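Local coordinates for putative drug/sodium antiporter (Escherichia coli, PDB 4Z3N), which is a MATE-family membrane transporter of the genotoxin colibactin, probably working as a cation-coupled antiporter, at residues M266-I270 with T409-V414; T304-A308 with V386-L391; I309-L314 with L390-E394; L374-M379 with Y436-M440. All blocks are in the same frame, centred on the assembly; numbering follows the deposited sequence.

Contact 1 of 4, residues M266-I270 with T409-V414; sequences MQLII and TLMRHV. With OLC ((2R)-2,3-dihydroxypropyl (9Z)-octadec-9-enoate), chain B.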
# COMPACT_ATOMS: atom_id res chain seq x y z
N MET A 266 2.16 3.43 9.66
CA MET A 266 1.89 4.41 8.62
C MET A 266 0.57 4.12 7.87
O MET A 266 -0.14 5.05 7.50
CB MET A 266 3.06 4.48 7.64
CG MET A 266 4.28 5.21 8.19
SD MET A 266 5.69 5.29 7.05
CE MET A 266 6.48 3.72 7.38
N GLN A 267 0.27 2.85 7.64
CA GLN A 267 -1.01 2.46 7.08
C GLN A 267 -2.11 2.95 8.00
O GLN A 267 -3.16 3.44 7.57
CB GLN A 267 -1.13 0.94 6.95
CG GLN A 267 0.10 0.25 6.50
CD GLN A 267 0.25 0.30 5.02
OE1 GLN A 267 0.22 1.38 4.42
NE2 GLN A 267 0.37 -0.87 4.40
N LEU A 268 -1.85 2.77 9.29
CA LEU A 268 -2.80 3.12 10.32
C LEU A 268 -3.10 4.62 10.25
O LEU A 268 -4.26 5.01 10.09
CB LEU A 268 -2.24 2.71 11.68
CG LEU A 268 -3.18 2.60 12.88
CD1 LEU A 268 -4.49 1.92 12.50
CD2 LEU A 268 -2.46 1.84 14.00
N ILE A 269 -2.05 5.43 10.33
CA ILE A 269 -2.15 6.88 10.24
C ILE A 269 -2.90 7.35 9.00
O ILE A 269 -3.68 8.32 9.05
CB ILE A 269 -0.75 7.52 10.24
CG1 ILE A 269 -0.05 7.27 11.58
CG2 ILE A 269 -0.84 9.02 9.92
CD1 ILE A 269 1.44 7.62 11.57
N ILE A 270 -2.67 6.68 7.88
CA ILE A 270 -3.37 7.02 6.66
C ILE A 270 -4.85 6.67 6.82
O ILE A 270 -5.72 7.47 6.48
CB ILE A 270 -2.79 6.30 5.43
CG1 ILE A 270 -1.41 6.85 5.10
CG2 ILE A 270 -3.69 6.49 4.22
CD1 ILE A 270 -0.68 6.06 4.01
N THR A 409 4.71 10.98 7.37
CA THR A 409 3.34 10.53 7.23
C THR A 409 2.41 11.28 8.20
O THR A 409 1.26 11.58 7.88
CB THR A 409 3.24 9.03 7.44
OG1 THR A 409 4.13 8.38 6.53
CG2 THR A 409 1.83 8.54 7.18
N LEU A 410 2.92 11.59 9.39
CA LEU A 410 2.15 12.32 10.38
C LEU A 410 1.96 13.75 9.95
O LEU A 410 0.91 14.35 10.16
CB LEU A 410 2.85 12.28 11.74
CG LEU A 410 2.75 10.97 12.49
CD1 LEU A 410 3.58 11.04 13.75
CD2 LEU A 410 1.29 10.68 12.79
N MET A 411 3.01 14.29 9.36
CA MET A 411 3.01 15.65 8.86
C MET A 411 2.04 15.78 7.71
O MET A 411 1.45 16.83 7.51
CB MET A 411 4.42 16.05 8.43
CG MET A 411 4.60 17.55 8.18
SD MET A 411 4.63 18.50 9.71
CE MET A 411 4.76 17.16 10.89
N ARG A 412 1.87 14.71 6.93
CA ARG A 412 0.95 14.76 5.79
C ARG A 412 -0.52 14.54 6.17
O ARG A 412 -1.38 15.27 5.71
CB ARG A 412 1.36 13.74 4.71
CG ARG A 412 0.71 14.04 3.36
CD ARG A 412 1.13 13.11 2.21
NE ARG A 412 0.94 11.69 2.50
CZ ARG A 412 1.94 10.82 2.68
NH1 ARG A 412 3.19 11.23 2.59
NH2 ARG A 412 1.67 9.54 2.95
N HIS A 413 -0.81 13.53 6.98
CA HIS A 413 -2.21 13.20 7.31
C HIS A 413 -2.80 13.73 8.62
O HIS A 413 -4.01 13.65 8.79
CB HIS A 413 -2.38 11.68 7.29
CG HIS A 413 -2.23 11.08 5.92
ND1 HIS A 413 -1.04 10.55 5.47
CD2 HIS A 413 -3.10 10.97 4.90
CE1 HIS A 413 -1.19 10.12 4.23
NE2 HIS A 413 -2.44 10.36 3.86
N VAL A 414 -2.00 14.27 9.54
CA VAL A 414 -2.54 14.67 10.84
C VAL A 414 -2.16 16.06 11.37
O VAL A 414 -3.02 16.90 11.56
CB VAL A 414 -2.17 13.65 11.93
CG1 VAL A 414 -2.64 14.15 13.29
CG2 VAL A 414 -2.78 12.32 11.64
C18 OLC B . -1.08 7.65 0.63
C10 OLC B . -5.03 15.04 -2.04
C9 OLC B . -5.82 14.00 -2.36
C17 OLC B . -1.86 8.76 -0.04
C11 OLC B . -4.34 15.11 -0.69
C8 OLC B . -7.08 14.24 -3.18
C24 OLC B . -7.15 15.28 5.89
C16 OLC B . -1.84 9.99 0.84
C12 OLC B . -4.65 13.90 0.18
C7 OLC B . -7.79 12.94 -3.53
C15 OLC B . -2.52 11.16 0.15
C13 OLC B . -3.37 13.43 0.88
C6 OLC B . -8.56 12.41 -2.34
C14 OLC B . -3.36 11.94 1.16
C5 OLC B . -9.37 13.51 -1.68
C4 OLC B . -9.70 13.13 -0.25
C3 OLC B . -8.45 12.65 0.47
C2 OLC B . -8.63 12.67 1.98
C21 OLC B . -5.87 14.10 4.11
C1 OLC B . -7.28 12.87 2.66
C22 OLC B . -5.83 14.61 5.54
O19 OLC B . -6.24 12.47 2.15
O25 OLC B . -7.54 14.89 7.20
O23 OLC B . -5.61 13.54 6.43
O20 OLC B . -7.19 13.66 3.81

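Contact 2 of 4, residues T304-A308 with V386-L391; sequences TPMLA and VAISLL. With OLC ((2R)-2,3-dihydroxypropyl (9Z)-octadec-9-enoate), chain B.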
# COMPACT_ATOMS: atom_id res chain seq x y z
N THR A 304 -1.25 4.98 -7.96
CA THR A 304 -0.59 3.67 -7.98
C THR A 304 0.78 3.69 -8.67
O THR A 304 1.68 3.00 -8.22
CB THR A 304 -1.49 2.56 -8.62
OG1 THR A 304 -2.13 3.04 -9.80
CG2 THR A 304 -2.56 2.11 -7.65
N PRO A 305 0.94 4.46 -9.76
CA PRO A 305 2.26 4.54 -10.41
C PRO A 305 3.36 5.06 -9.46
O PRO A 305 4.53 4.71 -9.62
CB PRO A 305 2.03 5.52 -11.57
CG PRO A 305 0.80 6.23 -11.25
CD PRO A 305 -0.05 5.29 -10.47
N MET A 306 2.98 5.85 -8.48
CA MET A 306 3.92 6.32 -7.47
C MET A 306 4.27 5.23 -6.44
O MET A 306 5.39 5.21 -5.89
CB MET A 306 3.36 7.57 -6.80
CG MET A 306 3.71 7.75 -5.36
SD MET A 306 2.37 8.67 -4.56
CE MET A 306 2.13 10.03 -5.70
N LEU A 307 3.33 4.33 -6.18
CA LEU A 307 3.59 3.20 -5.29
C LEU A 307 4.53 2.20 -5.96
O LEU A 307 5.37 1.59 -5.30
CB LEU A 307 2.28 2.51 -4.88
CG LEU A 307 1.27 3.32 -4.05
CD1 LEU A 307 0.09 2.46 -3.69
CD2 LEU A 307 1.90 3.86 -2.80
N ALA A 308 4.39 2.06 -7.27
CA ALA A 308 5.28 1.23 -8.08
C ALA A 308 6.74 1.74 -8.07
O ALA A 308 7.67 0.97 -7.84
CB ALA A 308 4.77 1.16 -9.50
N VAL A 386 2.12 14.67 -3.33
CA VAL A 386 2.19 13.55 -2.39
C VAL A 386 3.45 12.70 -2.64
O VAL A 386 4.03 12.14 -1.70
CB VAL A 386 0.90 12.65 -2.49
CG1 VAL A 386 0.97 11.43 -1.56
CG2 VAL A 386 -0.34 13.47 -2.20
N ALA A 387 3.89 12.62 -3.90
CA ALA A 387 5.08 11.84 -4.25
C ALA A 387 6.31 12.30 -3.49
O ALA A 387 7.17 11.50 -3.14
CB ALA A 387 5.34 11.90 -5.72
N ILE A 388 6.39 13.59 -3.22
CA ILE A 388 7.60 14.13 -2.62
C ILE A 388 7.82 13.59 -1.21
O ILE A 388 8.90 13.07 -0.90
CB ILE A 388 7.57 15.68 -2.63
CG1 ILE A 388 7.58 16.18 -4.09
CG2 ILE A 388 8.78 16.24 -1.90
CD1 ILE A 388 6.86 17.47 -4.30
N SER A 389 6.80 13.66 -0.36
CA SER A 389 6.92 13.14 0.99
C SER A 389 6.77 11.60 1.06
O SER A 389 7.44 10.95 1.87
CB SER A 389 5.89 13.80 1.90
OG SER A 389 4.61 13.29 1.62
N LEU A 390 5.93 11.03 0.21
CA LEU A 390 5.77 9.58 0.24
C LEU A 390 7.04 8.79 -0.20
O LEU A 390 7.38 7.77 0.41
CB LEU A 390 4.57 9.17 -0.60
CG LEU A 390 4.25 7.68 -0.48
CD1 LEU A 390 2.79 7.51 -0.26
CD2 LEU A 390 4.68 6.89 -1.72
N LEU A 391 7.75 9.27 -1.22
CA LEU A 391 9.04 8.71 -1.60
C LEU A 391 10.12 9.00 -0.54
O LEU A 391 10.99 8.16 -0.28
CB LEU A 391 9.49 9.23 -2.98
CG LEU A 391 8.64 8.74 -4.18
CD1 LEU A 391 9.03 9.44 -5.50
CD2 LEU A 391 8.68 7.21 -4.32
C18 OLC B . -1.08 7.65 0.63
C10 OLC B . -5.03 15.04 -2.04
C9 OLC B . -5.82 14.00 -2.36
C17 OLC B . -1.86 8.76 -0.04
C11 OLC B . -4.34 15.11 -0.69
C8 OLC B . -7.08 14.24 -3.18
C24 OLC B . -7.15 15.28 5.89
C16 OLC B . -1.84 9.99 0.84
C12 OLC B . -4.65 13.90 0.18
C7 OLC B . -7.79 12.94 -3.53
C15 OLC B . -2.52 11.16 0.15
C13 OLC B . -3.37 13.43 0.88
C6 OLC B . -8.56 12.41 -2.34
C14 OLC B . -3.36 11.94 1.16
C5 OLC B . -9.37 13.51 -1.68
C4 OLC B . -9.70 13.13 -0.25
C3 OLC B . -8.45 12.65 0.47
C2 OLC B . -8.63 12.67 1.98
C21 OLC B . -5.87 14.10 4.11
C1 OLC B . -7.28 12.87 2.66
C22 OLC B . -5.83 14.61 5.54
O19 OLC B . -6.24 12.47 2.15
O25 OLC B . -7.54 14.89 7.20
O23 OLC B . -5.61 13.54 6.43
O20 OLC B . -7.19 13.66 3.81

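Contact 3 of 4, residues I309-L314 with L390-E394; sequences IATALL and LLASE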
# COMPACT_ATOMS: atom_id res chain seq x y z
N ILE A 309 6.92 3.03 -8.34
CA ILE A 309 8.23 3.67 -8.27
C ILE A 309 8.84 3.60 -6.84
O ILE A 309 10.04 3.35 -6.68
CB ILE A 309 8.12 5.15 -8.75
CG1 ILE A 309 7.56 5.18 -10.17
CG2 ILE A 309 9.47 5.86 -8.67
CD1 ILE A 309 7.29 6.58 -10.71
N ALA A 310 8.01 3.78 -5.81
CA ALA A 310 8.42 3.65 -4.42
C ALA A 310 9.07 2.31 -4.15
O ALA A 310 10.08 2.24 -3.43
CB ALA A 310 7.22 3.85 -3.48
N THR A 311 8.47 1.24 -4.69
CA THR A 311 8.97 -0.10 -4.39
C THR A 311 10.35 -0.24 -5.02
O THR A 311 11.23 -0.87 -4.43
CB THR A 311 8.03 -1.28 -4.91
OG1 THR A 311 7.97 -1.29 -6.34
CG2 THR A 311 6.64 -1.22 -4.32
N ALA A 312 10.52 0.37 -6.19
CA ALA A 312 11.78 0.29 -6.95
C ALA A 312 12.88 1.05 -6.24
O ALA A 312 14.05 0.68 -6.29
CB ALA A 312 11.59 0.83 -8.37
N LEU A 313 12.46 2.12 -5.56
CA LEU A 313 13.36 3.04 -4.91
C LEU A 313 13.93 2.45 -3.63
O LEU A 313 15.06 2.74 -3.25
CB LEU A 313 12.66 4.37 -4.60
CG LEU A 313 13.54 5.39 -3.87
CD1 LEU A 313 14.70 5.89 -4.77
CD2 LEU A 313 12.71 6.52 -3.36
N LEU A 314 13.13 1.62 -2.96
CA LEU A 314 13.57 0.93 -1.75
C LEU A 314 14.81 0.04 -2.04
O LEU A 314 15.84 0.11 -1.36
CB LEU A 314 12.42 0.08 -1.17
CG LEU A 314 12.75 -0.57 0.17
CD1 LEU A 314 12.14 0.20 1.29
CD2 LEU A 314 12.32 -2.02 0.22
N LEU A 390 5.93 11.03 0.21
CA LEU A 390 5.77 9.58 0.24
C LEU A 390 7.04 8.79 -0.20
O LEU A 390 7.38 7.77 0.41
CB LEU A 390 4.57 9.17 -0.60
CG LEU A 390 4.25 7.68 -0.48
CD1 LEU A 390 2.79 7.51 -0.26
CD2 LEU A 390 4.68 6.89 -1.72
N LEU A 391 7.75 9.27 -1.22
CA LEU A 391 9.04 8.71 -1.60
C LEU A 391 10.12 9.00 -0.54
O LEU A 391 10.99 8.16 -0.28
CB LEU A 391 9.49 9.23 -2.98
CG LEU A 391 8.64 8.74 -4.18
CD1 LEU A 391 9.03 9.44 -5.50
CD2 LEU A 391 8.68 7.21 -4.32
N ALA A 392 10.06 10.18 0.07
CA ALA A 392 10.94 10.46 1.21
C ALA A 392 10.78 9.40 2.31
O ALA A 392 11.76 9.00 2.93
CB ALA A 392 10.69 11.86 1.77
N SER A 393 9.54 8.94 2.54
CA SER A 393 9.28 7.88 3.52
C SER A 393 9.91 6.53 3.15
O SER A 393 10.42 5.81 4.00
CB SER A 393 7.78 7.67 3.72
OG SER A 393 7.26 8.67 4.56
N GLU A 394 9.84 6.20 1.87
CA GLU A 394 10.43 4.99 1.35
C GLU A 394 11.96 5.01 1.59
O GLU A 394 12.54 3.99 1.96
CB GLU A 394 10.10 4.85 -0.14
CG GLU A 394 10.11 3.42 -0.66
CD GLU A 394 8.95 2.60 -0.11
OE1 GLU A 394 8.22 3.14 0.75
OE2 GLU A 394 8.76 1.42 -0.53

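Contact 4 of 4, residues L374-M379 with Y436-M440; sequences LQTRIM and YFGAM. With OLC ((2R)-2,3-dihydroxypropyl (9Z)-octadec-9-enoate), chain B; OLC ((2R)-2,3-dihydroxypropyl (9Z)-octadec-9-enoate), chain D; OLC ((2R)-2,3-dihydroxypropyl (9Z)-octadec-9-enoate), chain C.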
# COMPACT_ATOMS: atom_id res chain seq x y z
N LEU A 374 -16.06 19.30 -7.49
CA LEU A 374 -15.41 20.38 -6.73
C LEU A 374 -14.20 19.88 -5.92
O LEU A 374 -13.21 20.59 -5.78
CB LEU A 374 -16.43 21.07 -5.80
CG LEU A 374 -15.87 22.23 -4.97
CD1 LEU A 374 -15.38 23.36 -5.83
CD2 LEU A 374 -16.89 22.74 -3.96
N GLN A 375 -14.30 18.65 -5.42
CA GLN A 375 -13.25 18.00 -4.65
C GLN A 375 -12.04 17.74 -5.53
O GLN A 375 -10.88 18.07 -5.19
CB GLN A 375 -13.75 16.67 -4.05
CG GLN A 375 -12.72 15.92 -3.26
CD GLN A 375 -13.13 14.51 -2.87
OE1 GLN A 375 -13.60 14.28 -1.76
NE2 GLN A 375 -12.91 13.55 -3.77
N THR A 376 -12.31 17.15 -6.69
CA THR A 376 -11.28 16.84 -7.66
C THR A 376 -10.61 18.13 -8.13
O THR A 376 -9.38 18.20 -8.20
CB THR A 376 -11.85 16.08 -8.85
OG1 THR A 376 -12.39 14.82 -8.39
CG2 THR A 376 -10.74 15.82 -9.90
N ARG A 377 -11.41 19.14 -8.45
CA ARG A 377 -10.86 20.38 -8.97
C ARG A 377 -9.92 21.03 -7.97
O ARG A 377 -8.89 21.62 -8.34
CB ARG A 377 -11.97 21.36 -9.33
CG ARG A 377 -12.79 20.97 -10.54
CD ARG A 377 -13.30 22.21 -11.20
NE ARG A 377 -13.95 21.94 -12.47
CZ ARG A 377 -15.21 22.26 -12.74
NH1 ARG A 377 -15.95 22.84 -11.80
NH2 ARG A 377 -15.71 21.99 -13.93
N ILE A 378 -10.30 20.97 -6.70
CA ILE A 378 -9.48 21.60 -5.67
C ILE A 378 -8.27 20.75 -5.28
O ILE A 378 -7.16 21.24 -5.30
CB ILE A 378 -10.33 21.93 -4.42
CG1 ILE A 378 -11.40 22.97 -4.80
CG2 ILE A 378 -9.43 22.43 -3.28
CD1 ILE A 378 -12.18 23.55 -3.64
N MET A 379 -8.49 19.47 -4.99
CA MET A 379 -7.46 18.62 -4.40
C MET A 379 -6.57 17.82 -5.36
O MET A 379 -5.52 17.33 -4.95
CB MET A 379 -8.11 17.62 -3.44
CG MET A 379 -8.92 18.25 -2.30
SD MET A 379 -9.74 17.01 -1.28
CE MET A 379 -8.33 16.38 -0.36
N TYR A 436 -11.78 20.39 1.90
CA TYR A 436 -10.94 20.15 0.74
C TYR A 436 -9.61 20.91 0.81
O TYR A 436 -8.54 20.33 0.59
CB TYR A 436 -11.69 20.54 -0.53
CG TYR A 436 -12.96 19.80 -0.79
CD1 TYR A 436 -13.20 18.56 -0.21
CD2 TYR A 436 -13.91 20.33 -1.64
CE1 TYR A 436 -14.38 17.87 -0.48
CE2 TYR A 436 -15.09 19.66 -1.92
CZ TYR A 436 -15.32 18.43 -1.34
OH TYR A 436 -16.49 17.79 -1.64
N PHE A 437 -9.67 22.20 1.12
CA PHE A 437 -8.45 22.98 1.16
C PHE A 437 -7.59 22.59 2.37
O PHE A 437 -6.37 22.43 2.26
CB PHE A 437 -8.74 24.48 1.17
CG PHE A 437 -9.00 25.06 -0.18
CD1 PHE A 437 -7.96 25.19 -1.10
CD2 PHE A 437 -10.28 25.46 -0.56
CE1 PHE A 437 -8.18 25.72 -2.37
CE2 PHE A 437 -10.52 25.99 -1.83
CZ PHE A 437 -9.47 26.12 -2.74
N GLY A 438 -8.23 22.43 3.51
CA GLY A 438 -7.51 22.14 4.73
C GLY A 438 -6.77 20.83 4.61
O GLY A 438 -5.60 20.72 4.97
N ALA A 439 -7.47 19.83 4.07
CA ALA A 439 -6.99 18.47 4.06
C ALA A 439 -5.73 18.30 3.21
O ALA A 439 -4.86 17.50 3.53
CB ALA A 439 -8.09 17.53 3.57
N MET A 440 -5.62 19.08 2.13
CA MET A 440 -4.46 18.97 1.25
C MET A 440 -3.26 19.83 1.72
O MET A 440 -2.15 19.69 1.21
CB MET A 440 -4.85 19.32 -0.19
CG MET A 440 -5.08 20.79 -0.48
SD MET A 440 -5.44 21.07 -2.24
CE MET A 440 -5.63 22.85 -2.22
C18 OLC B . -1.08 7.65 0.63
C10 OLC B . -5.03 15.04 -2.04
C9 OLC B . -5.82 14.00 -2.36
C17 OLC B . -1.86 8.76 -0.04
C11 OLC B . -4.34 15.11 -0.69
C8 OLC B . -7.08 14.24 -3.18
C24 OLC B . -7.15 15.28 5.89
C16 OLC B . -1.84 9.99 0.84
C12 OLC B . -4.65 13.90 0.18
C7 OLC B . -7.79 12.94 -3.53
C15 OLC B . -2.52 11.16 0.15
C13 OLC B . -3.37 13.43 0.88
C6 OLC B . -8.56 12.41 -2.34
C14 OLC B . -3.36 11.94 1.16
C5 OLC B . -9.37 13.51 -1.68
C4 OLC B . -9.70 13.13 -0.25
C3 OLC B . -8.45 12.65 0.47
C2 OLC B . -8.63 12.67 1.98
C21 OLC B . -5.87 14.10 4.11
C1 OLC B . -7.28 12.87 2.66
C22 OLC B . -5.83 14.61 5.54
O19 OLC B . -6.24 12.47 2.15
O25 OLC B . -7.54 14.89 7.20
O23 OLC B . -5.61 13.54 6.43
O20 OLC B . -7.19 13.66 3.81
C9 OLC D . -7.64 23.83 -11.52
C8 OLC D . -9.03 24.43 -11.41
C7 OLC D . -9.86 24.10 -12.64
C6 OLC D . -11.27 24.66 -12.52
C5 OLC D . -12.01 24.55 -13.84
C4 OLC D . -13.29 25.37 -13.77
C3 OLC D . -13.47 26.28 -14.97
C2 OLC D . -14.73 27.12 -14.85
C1 OLC D . -15.95 26.39 -15.37
C9 OLC C . -1.44 23.34 -6.24
C8 OLC C . -2.82 23.18 -5.63
C7 OLC C . -3.66 24.42 -5.89
C6 OLC C . -5.10 24.02 -6.15
C5 OLC C . -5.94 25.27 -6.31
C4 OLC C . -7.33 24.92 -6.82
C3 OLC C . -8.33 26.03 -6.50
C2 OLC C . -9.45 26.02 -7.51
C1 OLC C . -10.79 26.21 -6.82

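Contact 1 of 4, residues M266-I270 with T409-V414
Ile269 meets Thr409 and Leu410 where two nearly parallel helices, 8° apart, run side by side. CB lies 4.1 Å from CG2 of Thr409, and the branch methyl CG2 reaches the same methyl at 3.9 Å and also faces CG2 of Val414 at 4.2 Å. The longer arm turns off to another neighbour: with CG1 set beside the backbone N (chi1 -65°), 3.9 Å from CD2 of Leu410, and the chain extended beyond it, CD1 ends on that same CD2, the two side chains crossing at about a right angle.

The next residue, Ile270, covers one face of the His413 imidazole. Its CA stands 4.2 Å from the ring centroid, only 6° off the normal, a CH-pi contact, while CG1 rests near CE1. Met266 brings SD to 3.5 Å from Thr409 OG1, but that hydroxyl is hydrogen-bonded to Ser405 O. The bound monoolein of chain B donates a hydrogen bond from O23 to the backbone O of His413 (2.9 Å), and its tail passes along the ring edge.

Helix 250-284 thus packs on helix 402-413, while helix 382-399 touches both Met266 and Thr409, and helix 432-453 lies against Arg412.

Contact 2 of 4, residues T304-A308 with V386-L391
Met306 reaches across from its helix to Ala387 and Leu390 and makes most of the contacts between the segments. Its thioether bends at the last torsion (chi3 -49°), which turns CE in against Ala387, 3.7 Å from its CB and about as close to its backbone N. Nearer the root of the chain, CG lies 3.9 Å from CD2 of Leu390, the two side chains meeting at a slant. This is the close-packed half: one flexible, polarisable chain laid over an alanine, with a leucine methyl beside it.

The other half is looser. Leu307 points its first bond away from the partner helix, and CD2 alone comes round to CD2 of Leu390, at 4.3 Å. Val386 is met at a similar range, 4.3 Å from its CG1 to SD of Met306. Both Val386 and Leu390 also have lipid beside them: the tail of the monoolein of chain B brings C15 to 3.9 Å from Val386 CG1 and its terminal C18 to 4.0 Å from Leu390 CD1. No hydrogen bond crosses, and dispersion forces carry the contact.

The helix axes are 10.7 Å apart and cross at -30°, helix 286-322 being kinked at Pro305. Helix 326-358 packs on Met306 through Val344, and helix 432-453 backs Val386 through Thr443.

Contact 3 of 4, residues I309-L314 with L390-E394
Ala310 and Leu391 make the apolar centre of this contact. The alanine has only a methyl to interpose, and CD2 of Leu391 settles on its backbone, 3.6 Å from CA and 3.8 Å from CB. Leu313 approaches from one turn further along, its CD2 4.2 Å from the same leucine methyl, so that this methyl touches both Ala310 and Leu313. The helix axes here come within 9.4 Å of each other.

Contacts between polar and apolar groups gather mainly round Glu394. Its CG lies opposite the backbone N (chi1 -154°) and the chain then bends at chi2, which folds the carboxylate back over Ala310, with CD 4.0 Å from that residue's CB. Leu314 crosses the acid at about a right angle: its CB is 3.9 Å from OE2, and its CD1 lies 3.9 Å from the backbone O of Glu394.

A third kind of proximity is not a bond. OE2 of Glu394 stands 3.3 Å from the carbonyl O of Ala310, two acceptors side by side, and no hydrogen bond joins the two segments.

Ile90 of helix 75-101 touches both Leu314 and Glu394, bringing a helix from the first half of the sequence against this pair. Such a meeting of halves is consistent with the MATE fold, in which two six-helix bundles face one another in the membrane.

Contact 4 of 4, residues L374-M379 with Y436-M440
Gln375 and Tyr436 bring the two helices together, their CA atoms 6.2 Å apart where the axes cross at -41°. Tyr436 is the knob: its side chain sits in a hole formed by Leu374, Gln375, Ile378 and Met379. The backbone and CB of Gln375 lie over one face of the phenol, CA 3.9 Å from the ring centroid in a CH-pi contact, while CG of Leu374 meets the ring edge at CE2. Beyond CG the glutamine runs on, extended, to an amide whose plane stands nearly upright to the ring (79°). Met379 adds a Met-aromatic contact, SD approaching obliquely at 4.9 Å from the centroid.

Ile378, besides touching CB of Tyr436, packs on the next aromatic. Its CG2 stands over the centre of the Phe437 ring, 3.6 Å from the centroid, and CD1 reaches CE2. Met440, extended beyond CG, lays SD 3.5 Å from the backbone O of Ile378 and CE near that residue's CG2.

Monoolein chains border the contact. That of chain B touches CE of Met379 and CB of Ala439, that of chain C meets the edge of Phe437, and that of chain D lies over the guanidinium face of Arg377.

With no hydrogen bond between the segments, aromatic faces, sulfur and methyls hold them together. The buried amide of Gln375 is satisfied instead by Thr295 and Tyr277, which tie helix 366-379 to helices 286-322 and 250-284.

Contacts 2 and 3 follow each other along one interface, between helices 286-322 and 382-399, and share Leu390 and Leu391; their centres are about 7 Å apart. Both are buried, but contact 2 is wholly apolar whereas contact 3 takes in an acid. Contact 1 is only partly buried; it joins helix 402-413 to helix 250-284 and is linked to contact 2 by a probable hydrogen bond between Arg412 and Ser389. Contact 4 lies furthest from the chain centre, about 22 Å, and is buried with lipid at its edges; it is the one rich in aromatic and sulfur packing. The monoolein of chain B touches contacts 1, 2 and 4, and contact 3 through the shared Leu390.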